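Local coordinates for protein transcriptional regulator (LacI family) (Clostridium acetobutylicum ATCC 824, PDB 3G85) that probably acts as a LacI-family transcription regulator that binds DNA, here represented by its periplasmic-binding-protein-like region, at residues S68-A72 / L90-I94; E116-F122 / G148-C153; R126-A130 / G157-S161. All blocks are in the same frame, centred on the assembly; numbering follows the deposited sequence.

Contact 1 of 3, residues S68-A72 / L90-I94; sequences SFDAA and LTLPI
Ser68 and Thr91 meet at the exposed margin of the contact: Ser68 OG lies 3.5 Å from Thr91 OG1, while the bond it makes runs within its own segment, to Phe69 O. Ser68 OG approaches Phe69 O from 27° out of the carbonyl plane. Phe69 turns its ring away, toward Thr13, Ala15 and Tyr17 of strand 13-19, and meets Leu92 mainly through its backbone, Phe69 O standing 3.4 Å from Leu92 CD1. Leu92 holds CG between its backbone N and carbonyl carbon (chi1 82°), which carries CD1 against the opposing backbone, near Phe69 O and Ala71 C. Asp70 contributes its carbonyl: Asp70 O lies 3.2 Å from Pro93 CD, the ring carbon next to the proline N; its carboxylate bonds instead to Thr13 N.

From Ala71 the chain enters strand 71-74, which pairs in parallel with strand 94-97 within the six-stranded parallel sheet of one lobe. The segment 90-94 is the return from helix 79-87, so the contact closes a beta-alpha-beta crossover where both strands start. Ala71 CA approaches Pro93 O at 3.3 Å in a CA-H...O contact. Ala72 N then donates to that same oxygen, Pro93 O, at 2.9 Å. Ala72 CB packs on Leu92 CD1 at 4.1 Å, and Ala72 O receives a CA-H...O contact from Ile94 CA at 3.3 Å.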
ATOM      1  N   SER A  68     -28.720   1.528  -1.224  1.00 48.52           N
ATOM      2  CA  SER A  68     -27.386   1.876  -1.739  1.00 45.13           C
ATOM      3  C   SER A  68     -26.974   3.321  -1.497  1.00 42.40           C
ATOM      4  O   SER A  68     -27.792   4.241  -1.550  1.00 42.02           O
ATOM      5  CB  SER A  68     -27.231   1.521  -3.226  1.00 45.53           C
ATOM      6  OG  SER A  68     -27.652   2.592  -4.050  1.00 47.24           O
ATOM      7  N   PHE A  69     -25.684   3.499  -1.222  1.00 38.45           N
ATOM      8  CA  PHE A  69     -25.059   4.805  -1.262  1.00 34.87           C
ATOM      9  C   PHE A  69     -25.070   5.309  -2.711  1.00 32.84           C
ATOM     10  O   PHE A  69     -25.450   4.578  -3.606  1.00 32.39           O
ATOM     11  CB  PHE A  69     -23.637   4.676  -0.753  1.00 33.57           C
ATOM     12  CG  PHE A  69     -23.551   4.511   0.728  1.00 31.70           C
ATOM     13  CD1 PHE A  69     -23.771   5.592   1.568  1.00 31.99           C
ATOM     14  CD2 PHE A  69     -23.260   3.273   1.286  1.00 31.82           C
ATOM     15  CE1 PHE A  69     -23.669   5.462   2.955  1.00 31.89           C
ATOM     16  CE2 PHE A  69     -23.162   3.120   2.696  1.00 29.25           C
ATOM     17  CZ  PHE A  69     -23.374   4.206   3.514  1.00 31.30           C
ATOM     18  N   ASP A  70     -24.660   6.544  -2.932  1.00 31.55           N
ATOM     19  CA  ASP A  70     -24.578   7.081  -4.292  1.00 30.35           C
ATOM     20  C   ASP A  70     -23.366   6.557  -5.064  1.00 28.99           C
ATOM     21  O   ASP A  70     -23.370   6.558  -6.300  1.00 28.15           O
ATOM     22  CB  ASP A  70     -24.578   8.592  -4.264  1.00 30.03           C
ATOM     23  CG  ASP A  70     -25.872   9.138  -3.696  1.00 34.51           C
ATOM     24  OD1 ASP A  70     -26.885   9.115  -4.435  1.00 35.32           O
ATOM     25  OD2 ASP A  70     -25.880   9.524  -2.507  1.00 34.14           O
ATOM     26  N   ALA A  71     -22.335   6.134  -4.322  1.00 27.35           N
ATOM     27  CA  ALA A  71     -21.119   5.560  -4.896  1.00 25.70           C
ATOM     28  C   ALA A  71     -20.331   4.899  -3.775  1.00 25.60           C
ATOM     29  O   ALA A  71     -20.540   5.197  -2.582  1.00 25.26           O
ATOM     30  CB  ALA A  71     -20.277   6.655  -5.554  1.00 24.81           C
ATOM     31  N   ALA A  72     -19.420   4.004  -4.139  1.00 24.83           N
ATOM     32  CA  ALA A  72     -18.566   3.375  -3.129  1.00 24.24           C
ATOM     33  C   ALA A  72     -17.158   3.251  -3.654  1.00 23.63           C
ATOM     34  O   ALA A  72     -16.958   3.075  -4.856  1.00 22.19           O
ATOM     35  CB  ALA A  72     -19.089   2.002  -2.768  1.00 23.90           C
ATOM     36  N   LEU A  90     -24.749  -4.202 -10.016  1.00 44.16           N
ATOM     37  CA  LEU A  90     -25.064  -3.250  -8.954  1.00 43.39           C
ATOM     38  C   LEU A  90     -25.495  -1.868  -9.435  1.00 42.69           C
ATOM     39  O   LEU A  90     -25.213  -1.468 -10.567  1.00 42.57           O
ATOM     40  CB  LEU A  90     -23.900  -3.163  -7.961  1.00 43.71           C
ATOM     41  CG  LEU A  90     -23.547  -4.477  -7.244  1.00 44.18           C
ATOM     42  CD1 LEU A  90     -22.488  -4.192  -6.231  1.00 44.82           C
ATOM     43  CD2 LEU A  90     -24.771  -5.125  -6.552  1.00 45.25           C
ATOM     44  N   THR A  91     -26.162  -1.153  -8.535  1.00 42.09           N
ATOM     45  CA  THR A  91     -26.939   0.055  -8.848  1.00 41.36           C
ATOM     46  C   THR A  91     -26.205   1.386  -8.577  1.00 39.70           C
ATOM     47  O   THR A  91     -26.828   2.469  -8.627  1.00 40.20           O
ATOM     48  CB  THR A  91     -28.293   0.053  -8.061  1.00 41.97           C
ATOM     49  OG1 THR A  91     -28.048   0.212  -6.646  1.00 43.41           O
ATOM     50  CG2 THR A  91     -29.101  -1.260  -8.320  1.00 41.53           C
ATOM     51  N   LEU A  92     -24.902   1.301  -8.294  1.00 36.88           N
ATOM     52  CA  LEU A  92     -24.099   2.465  -7.915  1.00 34.06           C
ATOM     53  C   LEU A  92     -22.668   2.310  -8.465  1.00 32.48           C
ATOM     54  O   LEU A  92     -22.160   1.187  -8.591  1.00 32.30           O
ATOM     55  CB  LEU A  92     -24.077   2.655  -6.385  1.00 34.10           C
ATOM     56  CG  LEU A  92     -23.087   1.829  -5.557  1.00 33.98           C
ATOM     57  CD1 LEU A  92     -22.971   2.343  -4.122  1.00 36.03           C
ATOM     58  CD2 LEU A  92     -23.438   0.341  -5.562  1.00 32.93           C
ATOM     59  N   PRO A  93     -22.019   3.424  -8.800  1.00 30.74           N
ATOM     60  CA  PRO A  93     -20.633   3.331  -9.258  1.00 29.96           C
ATOM     61  C   PRO A  93     -19.738   2.849  -8.114  1.00 29.32           C
ATOM     62  O   PRO A  93     -19.882   3.338  -6.973  1.00 28.12           O
ATOM     63  CB  PRO A  93     -20.266   4.773  -9.576  1.00 30.05           C
ATOM     64  CG  PRO A  93     -21.583   5.496  -9.699  1.00 31.43           C
ATOM     65  CD  PRO A  93     -22.503   4.810  -8.773  1.00 30.78           C
ATOM     66  N   ILE A  94     -18.832   1.925  -8.432  1.00 28.17           N
ATOM     67  CA  ILE A  94     -17.873   1.376  -7.472  1.00 27.47           C
ATOM     68  C   ILE A  94     -16.459   1.534  -8.005  1.00 26.62           C
ATOM     69  O   ILE A  94     -16.157   1.119  -9.120  1.00 25.98           O
ATOM     70  CB  ILE A  94     -18.108  -0.133  -7.184  1.00 28.29           C
ATOM     71  CG1 ILE A  94     -19.519  -0.367  -6.593  1.00 27.77           C
ATOM     72  CG2 ILE A  94     -16.983  -0.686  -6.279  1.00 25.21           C
ATOM     73  CD1 ILE A  94     -19.811  -1.773  -6.093  1.00 29.50           C
TER

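Contact 2 of 3, residues E116-F122 / G148-C153; sequences EKASLLF and GFIETC
Helices 111-124 and 140-155 pack side by side in the periplasmic-binding-protein-like domain, and their segments 116-122 and 148-153 run in roughly the same direction, at 38° with the axes 7.5 Å apart at closest. The backbones come closest at Gly148, whose CA is 4.7 Å from Glu116 CA; its lack of a side chain is consistent with so close an approach. One turn on, Thr152 faces the first helix, between Glu116, Ser119 and Leu120. Its CG2, anti to the backbone N, pushes against Ser119 CB at 3.5 Å, tighter than usual carbon contact, and also meets Leu120 CD2. The other branch, OG1, lies beside the backbone N (chi1 -56°), where Glu116 CG touches it. From there Thr152 OG1 turns back to Gly148 O, which also accepts from Thr152 N; the hydroxyl bond is modelled at 2.5 Å, short for its kind, so its exact length is doubtful.

Ser119 OG comes to 3.2 Å from Cys153 SG. On the sheet side, the Phe149 ring slides its CD1 edge along the Ser119 backbone, with Ala118 CB packed on Phe149 CD1. It meets Phe122 rim to rim, Phe149 CE1 lying 3.5 Å from Phe122 CD2; the planes stand at 83° and neither ring covers the face of the other. Cys153 SG sits over one face of the Phe149 ring, offset toward its rim, and Phe193 of strand 191-194 stacks with the same ring.

Apolar packing thus joins Phe149 to Phe122 and Ala118. At the polar rim a water donates to both helices, 2.6 Å from Glu116 OE2 and 2.7 Å from Thr152 OG1. If the short bond to Gly148 O is real, it and the water together probably fix the threonine's rotation; the water bridge is the clear polar link between the two segments.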
ATOM      1  N   GLU A 116      10.678  -2.467  -8.087  1.00 25.68           N
ATOM      2  CA  GLU A 116      11.786  -2.191  -8.990  1.00 26.02           C
ATOM      3  C   GLU A 116      12.612  -0.965  -8.587  1.00 25.75           C
ATOM      4  O   GLU A 116      13.841  -1.033  -8.573  1.00 25.12           O
ATOM      5  CB  GLU A 116      11.244  -2.058 -10.409  1.00 25.91           C
ATOM      6  CG  GLU A 116      12.282  -1.818 -11.501  1.00 27.06           C
ATOM      7  CD  GLU A 116      11.614  -1.759 -12.870  1.00 30.30           C
ATOM      8  OE1 GLU A 116      10.747  -0.882 -13.081  1.00 34.08           O
ATOM      9  OE2 GLU A 116      11.943  -2.608 -13.725  1.00 36.36           O
ATOM     10  N   LYS A 117      11.974   0.165  -8.265  1.00 24.15           N
ATOM     11  CA  LYS A 117      12.729   1.327  -7.800  1.00 24.16           C
ATOM     12  C   LYS A 117      13.558   1.039  -6.549  1.00 23.94           C
ATOM     13  O   LYS A 117      14.649   1.584  -6.418  1.00 23.23           O
ATOM     14  CB  LYS A 117      11.814   2.530  -7.495  1.00 24.32           C
ATOM     15  CG  LYS A 117      11.026   3.079  -8.667  1.00 26.86           C
ATOM     16  CD  LYS A 117      10.298   4.389  -8.273  1.00 25.03           C
ATOM     17  CE  LYS A 117       9.216   4.684  -9.323  1.00 26.50           C
ATOM     18  NZ  LYS A 117       8.488   5.954  -9.053  1.00 25.06           N
ATOM     19  N   ALA A 118      13.017   0.258  -5.602  1.00 22.95           N
ATOM     20  CA  ALA A 118      13.772  -0.073  -4.381  1.00 24.83           C
ATOM     21  C   ALA A 118      15.023  -0.874  -4.770  1.00 25.24           C
ATOM     22  O   ALA A 118      16.132  -0.555  -4.336  1.00 26.56           O
ATOM     23  CB  ALA A 118      12.910  -0.847  -3.407  1.00 23.54           C
ATOM     24  N   SER A 119      14.840  -1.869  -5.630  1.00 26.15           N
ATOM     25  CA  SER A 119      15.970  -2.655  -6.135  1.00 27.56           C
ATOM     26  C   SER A 119      17.023  -1.839  -6.870  1.00 27.68           C
ATOM     27  O   SER A 119      18.226  -1.988  -6.607  1.00 27.73           O
ATOM     28  CB  SER A 119      15.493  -3.782  -7.032  1.00 28.05           C
ATOM     29  OG  SER A 119      16.635  -4.538  -7.425  1.00 27.85           O
ATOM     30  N   LEU A 120      16.580  -0.976  -7.787  1.00 28.06           N
ATOM     31  CA  LEU A 120      17.512  -0.141  -8.557  1.00 28.48           C
ATOM     32  C   LEU A 120      18.298   0.836  -7.697  1.00 29.14           C
ATOM     33  O   LEU A 120      19.417   1.209  -8.052  1.00 29.89           O
ATOM     34  CB  LEU A 120      16.796   0.563  -9.733  1.00 28.18           C
ATOM     35  CG  LEU A 120      16.261  -0.407 -10.807  1.00 29.81           C
ATOM     36  CD1 LEU A 120      15.387   0.287 -11.861  1.00 28.61           C
ATOM     37  CD2 LEU A 120      17.376  -1.246 -11.478  1.00 30.69           C
ATOM     38  N   LEU A 121      17.738   1.264  -6.564  1.00 28.67           N
ATOM     39  CA  LEU A 121      18.493   2.118  -5.649  1.00 28.76           C
ATOM     40  C   LEU A 121      19.689   1.323  -5.100  1.00 29.21           C
ATOM     41  O   LEU A 121      20.817   1.841  -5.002  1.00 30.00           O
ATOM     42  CB  LEU A 121      17.596   2.622  -4.492  1.00 28.77           C
ATOM     43  CG  LEU A 121      18.222   3.597  -3.473  1.00 29.14           C
ATOM     44  CD1 LEU A 121      17.216   4.425  -2.752  1.00 27.99           C
ATOM     45  CD2 LEU A 121      19.089   2.891  -2.442  1.00 32.67           C
ATOM     46  N   PHE A 122      19.436   0.075  -4.714  1.00 29.63           N
ATOM     47  CA  PHE A 122      20.506  -0.814  -4.239  1.00 29.95           C
ATOM     48  C   PHE A 122      21.505  -1.128  -5.374  1.00 31.59           C
ATOM     49  O   PHE A 122      22.724  -1.136  -5.141  1.00 31.77           O
ATOM     50  CB  PHE A 122      19.926  -2.126  -3.687  1.00 29.02           C
ATOM     51  CG  PHE A 122      19.138  -1.952  -2.382  1.00 28.75           C
ATOM     52  CD1 PHE A 122      19.547  -1.022  -1.427  1.00 28.43           C
ATOM     53  CD2 PHE A 122      18.007  -2.733  -2.119  1.00 27.64           C
ATOM     54  CE1 PHE A 122      18.832  -0.859  -0.220  1.00 28.54           C
ATOM     55  CE2 PHE A 122      17.314  -2.596  -0.903  1.00 29.37           C
ATOM     56  CZ  PHE A 122      17.744  -1.656   0.043  1.00 27.64           C
ATOM     57  N   GLY A 148       8.483  -7.233  -8.019  1.00 27.23           N
ATOM     58  CA  GLY A 148       9.257  -6.139  -8.611  1.00 26.71           C
ATOM     59  C   GLY A 148      10.645  -6.009  -7.982  1.00 26.08           C
ATOM     60  O   GLY A 148      11.642  -5.821  -8.700  1.00 25.07           O
ATOM     61  N   PHE A 149      10.719  -6.103  -6.658  1.00 24.95           N
ATOM     62  CA  PHE A 149      11.998  -6.026  -5.958  1.00 25.24           C
ATOM     63  C   PHE A 149      12.892  -7.245  -6.269  1.00 26.01           C
ATOM     64  O   PHE A 149      14.046  -7.090  -6.657  1.00 26.05           O
ATOM     65  CB  PHE A 149      11.818  -5.904  -4.426  1.00 24.23           C
ATOM     66  CG  PHE A 149      13.121  -5.770  -3.684  1.00 25.10           C
ATOM     67  CD1 PHE A 149      13.807  -4.567  -3.709  1.00 23.60           C
ATOM     68  CD2 PHE A 149      13.681  -6.861  -2.985  1.00 24.63           C
ATOM     69  CE1 PHE A 149      15.013  -4.404  -3.034  1.00 24.55           C
ATOM     70  CE2 PHE A 149      14.925  -6.732  -2.321  1.00 25.64           C
ATOM     71  CZ  PHE A 149      15.604  -5.516  -2.354  1.00 25.26           C
ATOM     72  N   ILE A 150      12.338  -8.434  -6.074  1.00 27.18           N
ATOM     73  CA  ILE A 150      13.066  -9.699  -6.187  1.00 29.54           C
ATOM     74  C   ILE A 150      13.597  -9.929  -7.617  1.00 29.63           C
ATOM     75  O   ILE A 150      14.790 -10.181  -7.801  1.00 30.37           O
ATOM     76  CB  ILE A 150      12.166 -10.889  -5.723  1.00 29.56           C
ATOM     77  CG1 ILE A 150      11.802 -10.761  -4.238  1.00 31.54           C
ATOM     78  CG2 ILE A 150      12.821 -12.251  -5.990  1.00 30.64           C
ATOM     79  CD1 ILE A 150      12.970 -10.420  -3.379  1.00 35.41           C
ATOM     80  N   GLU A 151      12.707  -9.827  -8.599  1.00 30.40           N
ATOM     81  CA  GLU A 151      13.063  -9.969 -10.015  1.00 31.07           C
ATOM     82  C   GLU A 151      14.079  -8.935 -10.479  1.00 30.71           C
ATOM     83  O   GLU A 151      14.978  -9.248 -11.266  1.00 30.36           O
ATOM     84  CB  GLU A 151      11.824  -9.949 -10.910  1.00 30.94           C
ATOM     85  CG  GLU A 151      10.918 -11.194 -10.715  1.00 32.77           C
ATOM     86  CD  GLU A 151       9.621 -11.202 -11.529  1.00 33.64           C
ATOM     87  OE1 GLU A 151       9.465 -10.426 -12.504  1.00 36.09           O
ATOM     88  OE2 GLU A 151       8.737 -12.035 -11.186  1.00 40.20           O
ATOM     89  N   THR A 152      13.937  -7.697 -10.001  1.00 29.54           N
ATOM     90  CA  THR A 152      14.860  -6.648 -10.363  1.00 28.86           C
ATOM     91  C   THR A 152      16.218  -6.904  -9.733  1.00 29.42           C
ATOM     92  O   THR A 152      17.261  -6.588 -10.329  1.00 29.68           O
ATOM     93  CB  THR A 152      14.296  -5.235 -10.024  1.00 28.36           C
ATOM     94  OG1 THR A 152      13.018  -5.066 -10.682  1.00 28.02           O
ATOM     95  CG2 THR A 152      15.254  -4.139 -10.461  1.00 27.54           C
ATOM     96  N   CYS A 153      16.223  -7.478  -8.536  1.00 29.51           N
ATOM     97  CA  CYS A 153      17.494  -7.806  -7.903  1.00 30.60           C
ATOM     98  C   CYS A 153      18.218  -8.860  -8.744  1.00 31.40           C
ATOM     99  O   CYS A 153      19.400  -8.699  -9.026  1.00 31.55           O
ATOM    100  CB  CYS A 153      17.304  -8.309  -6.481  1.00 30.37           C
ATOM    101  SG  CYS A 153      17.033  -6.969  -5.306  1.00 31.50           S
TER
HETATM  102  O   HOH W   1      13.007  -4.963 -13.387  1.00 35.31           O

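Contact 3 of 3, residues R126-A130 / G157-S161; sequences RYKSA and GIKIS
Gly157 meets Lys128 through water: its carbonyl oxygen receives a hydrogen bond from one molecule that also donates to Lys128 O, and from a second that accepts from Lys128 NZ. In the second bridge the water is 2.8 Å from Gly157 O. The lysine chain bends at chi2 and chi4, which brings its amine back toward this water. Gly157 has positive phi, which favours glycine, as the chain turns out of helix 140-155. The segments are the loops that lead into the neighbouring parallel strands 131-134 and 165-167, so the contact lies at the start of a beta-alpha-beta unit, the crossover being made by helix 140-155.

Ile158 inserts its side chain on the inner side, CG1 3.5 Å from Tyr127 O and CG2 on the Ser129 backbone; beyond it lie Phe122 and Ala123 of helix 111-124. Tyr127 sends its hydroxyl elsewhere, to Glu219.

Lys159 supplies both direct bonds. Lys159 N donates to Lys128 O at 3.0 Å, nearly straight at the hydrogen (169°) but from above the carbonyl plane. Lys159 O accepts from Ala130 N, also at 3.0 Å, and together the two make a single backbone bridge centred on Ser129 and Lys159. Ser129 CB lies against that accepting oxygen, 3.2 Å from Lys159 O, while the lysine chain runs outward, extended.

Ile160 turns its end back over Ala130, and Ser161 N joins Ala130 O through a water. The packing is tight where Ile160 CD1 presses on Ala130 CB at 3.4 Å.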
ATOM      1  N   ARG A 126      25.600  -0.494  -5.942  1.00 38.84           N
ATOM      2  CA  ARG A 126      26.418  -1.698  -6.178  1.00 39.36           C
ATOM      3  C   ARG A 126      26.466  -2.665  -5.005  1.00 38.56           C
ATOM      4  O   ARG A 126      27.481  -3.346  -4.776  1.00 38.06           O
ATOM      5  CB  ARG A 126      27.833  -1.336  -6.656  1.00 39.71           C
ATOM      6  CG  ARG A 126      27.855  -0.563  -7.964  1.00 42.28           C
ATOM      7  CD  ARG A 126      29.202   0.102  -8.188  1.00 45.90           C
ATOM      8  NE  ARG A 126      30.280  -0.858  -8.429  1.00 48.70           N
ATOM      9  CZ  ARG A 126      30.361  -1.680  -9.478  1.00 51.92           C
ATOM     10  NH1 ARG A 126      29.408  -1.701 -10.431  1.00 52.86           N
ATOM     11  NH2 ARG A 126      31.409  -2.493  -9.580  1.00 50.89           N
ATOM     12  N   TYR A 127      25.357  -2.750  -4.271  1.00 37.54           N
ATOM     13  CA  TYR A 127      25.210  -3.798  -3.273  1.00 37.02           C
ATOM     14  C   TYR A 127      25.175  -5.142  -3.963  1.00 36.57           C
ATOM     15  O   TYR A 127      24.620  -5.270  -5.054  1.00 36.90           O
ATOM     16  CB  TYR A 127      23.930  -3.607  -2.446  1.00 37.39           C
ATOM     17  CG  TYR A 127      24.046  -2.509  -1.439  1.00 37.50           C
ATOM     18  CD1 TYR A 127      24.767  -2.697  -0.272  1.00 38.68           C
ATOM     19  CD2 TYR A 127      23.428  -1.277  -1.651  1.00 37.83           C
ATOM     20  CE1 TYR A 127      24.877  -1.693   0.659  1.00 40.40           C
ATOM     21  CE2 TYR A 127      23.530  -0.261  -0.726  1.00 38.60           C
ATOM     22  CZ  TYR A 127      24.263  -0.477   0.424  1.00 39.66           C
ATOM     23  OH  TYR A 127      24.379   0.505   1.356  1.00 38.92           O
ATOM     24  N   LYS A 128      25.753  -6.149  -3.325  1.00 36.08           N
ATOM     25  CA  LYS A 128      25.872  -7.449  -3.951  1.00 36.10           C
ATOM     26  C   LYS A 128      24.872  -8.475  -3.449  1.00 34.73           C
ATOM     27  O   LYS A 128      24.653  -9.501  -4.089  1.00 34.18           O
ATOM     28  CB  LYS A 128      27.336  -7.951  -3.872  1.00 38.06           C
ATOM     29  CG  LYS A 128      28.264  -7.169  -4.823  1.00 39.42           C
ATOM     30  CD  LYS A 128      28.024  -7.580  -6.279  1.00 44.38           C
ATOM     31  CE  LYS A 128      28.522  -6.523  -7.310  1.00 46.18           C
ATOM     32  NZ  LYS A 128      27.413  -5.878  -8.115  1.00 49.04           N
ATOM     33  N   SER A 129      24.242  -8.198  -2.307  1.00 33.52           N
ATOM     34  CA  SER A 129      23.093  -9.007  -1.880  1.00 32.26           C
ATOM     35  C   SER A 129      22.138  -8.188  -1.003  1.00 30.83           C
ATOM     36  O   SER A 129      22.457  -7.096  -0.583  1.00 30.02           O
ATOM     37  CB  SER A 129      23.535 -10.263  -1.138  1.00 33.06           C
ATOM     38  OG  SER A 129      24.210  -9.885   0.033  1.00 35.80           O
ATOM     39  N   ALA A 130      20.949  -8.734  -0.771  1.00 30.04           N
ATOM     40  CA  ALA A 130      19.938  -8.026   0.010  1.00 28.21           C
ATOM     41  C   ALA A 130      19.110  -9.028   0.775  1.00 27.29           C
ATOM     42  O   ALA A 130      19.018 -10.206   0.382  1.00 27.42           O
ATOM     43  CB  ALA A 130      19.054  -7.156  -0.901  1.00 28.00           C
ATOM     44  N   GLY A 157      22.160  -8.438 -10.560  1.00 35.72           N
ATOM     45  CA  GLY A 157      23.260  -9.089  -9.852  1.00 36.55           C
ATOM     46  C   GLY A 157      23.245  -8.897  -8.350  1.00 36.89           C
ATOM     47  O   GLY A 157      24.305  -8.911  -7.699  1.00 37.80           O
ATOM     48  N   ILE A 158      22.055  -8.698  -7.786  1.00 35.97           N
ATOM     49  CA  ILE A 158      21.896  -8.642  -6.326  1.00 34.73           C
ATOM     50  C   ILE A 158      21.311  -9.974  -5.866  1.00 34.85           C
ATOM     51  O   ILE A 158      20.177 -10.323  -6.240  1.00 33.90           O
ATOM     52  CB  ILE A 158      20.988  -7.459  -5.888  1.00 34.92           C
ATOM     53  CG1 ILE A 158      21.555  -6.120  -6.394  1.00 34.25           C
ATOM     54  CG2 ILE A 158      20.813  -7.458  -4.367  1.00 33.83           C
ATOM     55  CD1 ILE A 158      20.614  -4.912  -6.199  1.00 34.82           C
ATOM     56  N   LYS A 159      22.081 -10.737  -5.086  1.00 35.22           N
ATOM     57  CA  LYS A 159      21.613 -12.046  -4.604  1.00 36.90           C
ATOM     58  C   LYS A 159      20.571 -11.858  -3.499  1.00 35.66           C
ATOM     59  O   LYS A 159      20.789 -11.085  -2.595  1.00 35.72           O
ATOM     60  CB  LYS A 159      22.784 -12.890  -4.061  1.00 37.00           C
ATOM     61  CG  LYS A 159      22.386 -14.328  -3.665  1.00 40.86           C
ATOM     62  CD  LYS A 159      23.541 -15.124  -2.996  1.00 40.38           C
ATOM     63  CE  LYS A 159      23.070 -16.548  -2.593  1.00 43.16           C
ATOM     64  NZ  LYS A 159      23.984 -17.242  -1.593  1.00 45.87           N
ATOM     65  N   ILE A 160      19.442 -12.548  -3.592  1.00 35.40           N
ATOM     66  CA  ILE A 160      18.539 -12.660  -2.456  1.00 36.61           C
ATOM     67  C   ILE A 160      18.320 -14.119  -2.155  1.00 37.55           C
ATOM     68  O   ILE A 160      17.428 -14.751  -2.739  1.00 38.56           O
ATOM     69  CB  ILE A 160      17.115 -12.039  -2.651  1.00 36.56           C
ATOM     70  CG1 ILE A 160      17.126 -10.807  -3.549  1.00 37.12           C
ATOM     71  CG2 ILE A 160      16.452 -11.762  -1.281  1.00 35.24           C
ATOM     72  CD1 ILE A 160      17.746  -9.626  -2.878  1.00 39.46           C
ATOM     73  N   SER A 161      19.105 -14.627  -1.211  1.00 38.10           N
ATOM     74  CA  SER A 161      18.940 -15.981  -0.693  1.00 38.53           C
ATOM     75  C   SER A 161      17.564 -16.129  -0.052  1.00 39.15           C
ATOM     76  O   SER A 161      17.095 -15.225   0.647  1.00 38.36           O
ATOM     77  CB  SER A 161      20.051 -16.281   0.312  1.00 38.49           C
ATOM     78  OG  SER A 161      21.308 -15.809  -0.187  1.00 39.57           O
TER
HETATM   79  O   HOH W   2      26.375 -10.631  -5.876  1.00 47.90           O
HETATM   80  O   HOH W   3      26.681  -8.401  -8.991  1.00 50.58           O
HETATM   81  O   HOH W   4      20.643 -12.586   0.348  1.00 33.46           O

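In the fold
Contacts 2 and 3 belong to one lobe and contact 1 to the other, on opposite sides of the chain's centre. Between centres, contact 1 lies about 38 Å from contact 2 and about 47 Å from contact 3, with no atoms touching. Contacts 2 and 3 have centres only about 10 Å apart, and their segments alternate along the chain: each helix of contact 2 runs on into a loop of contact 3. Probable hydrogen bonds mark both exits, Cys153 O to Ile158 N at 2.9 Å and Phe122 O to Tyr127 N at 3.2 Å. Cys153 SG packs on Ile160 CD1, 3.7 Å apart, so the two contacts touch side chain to side chain.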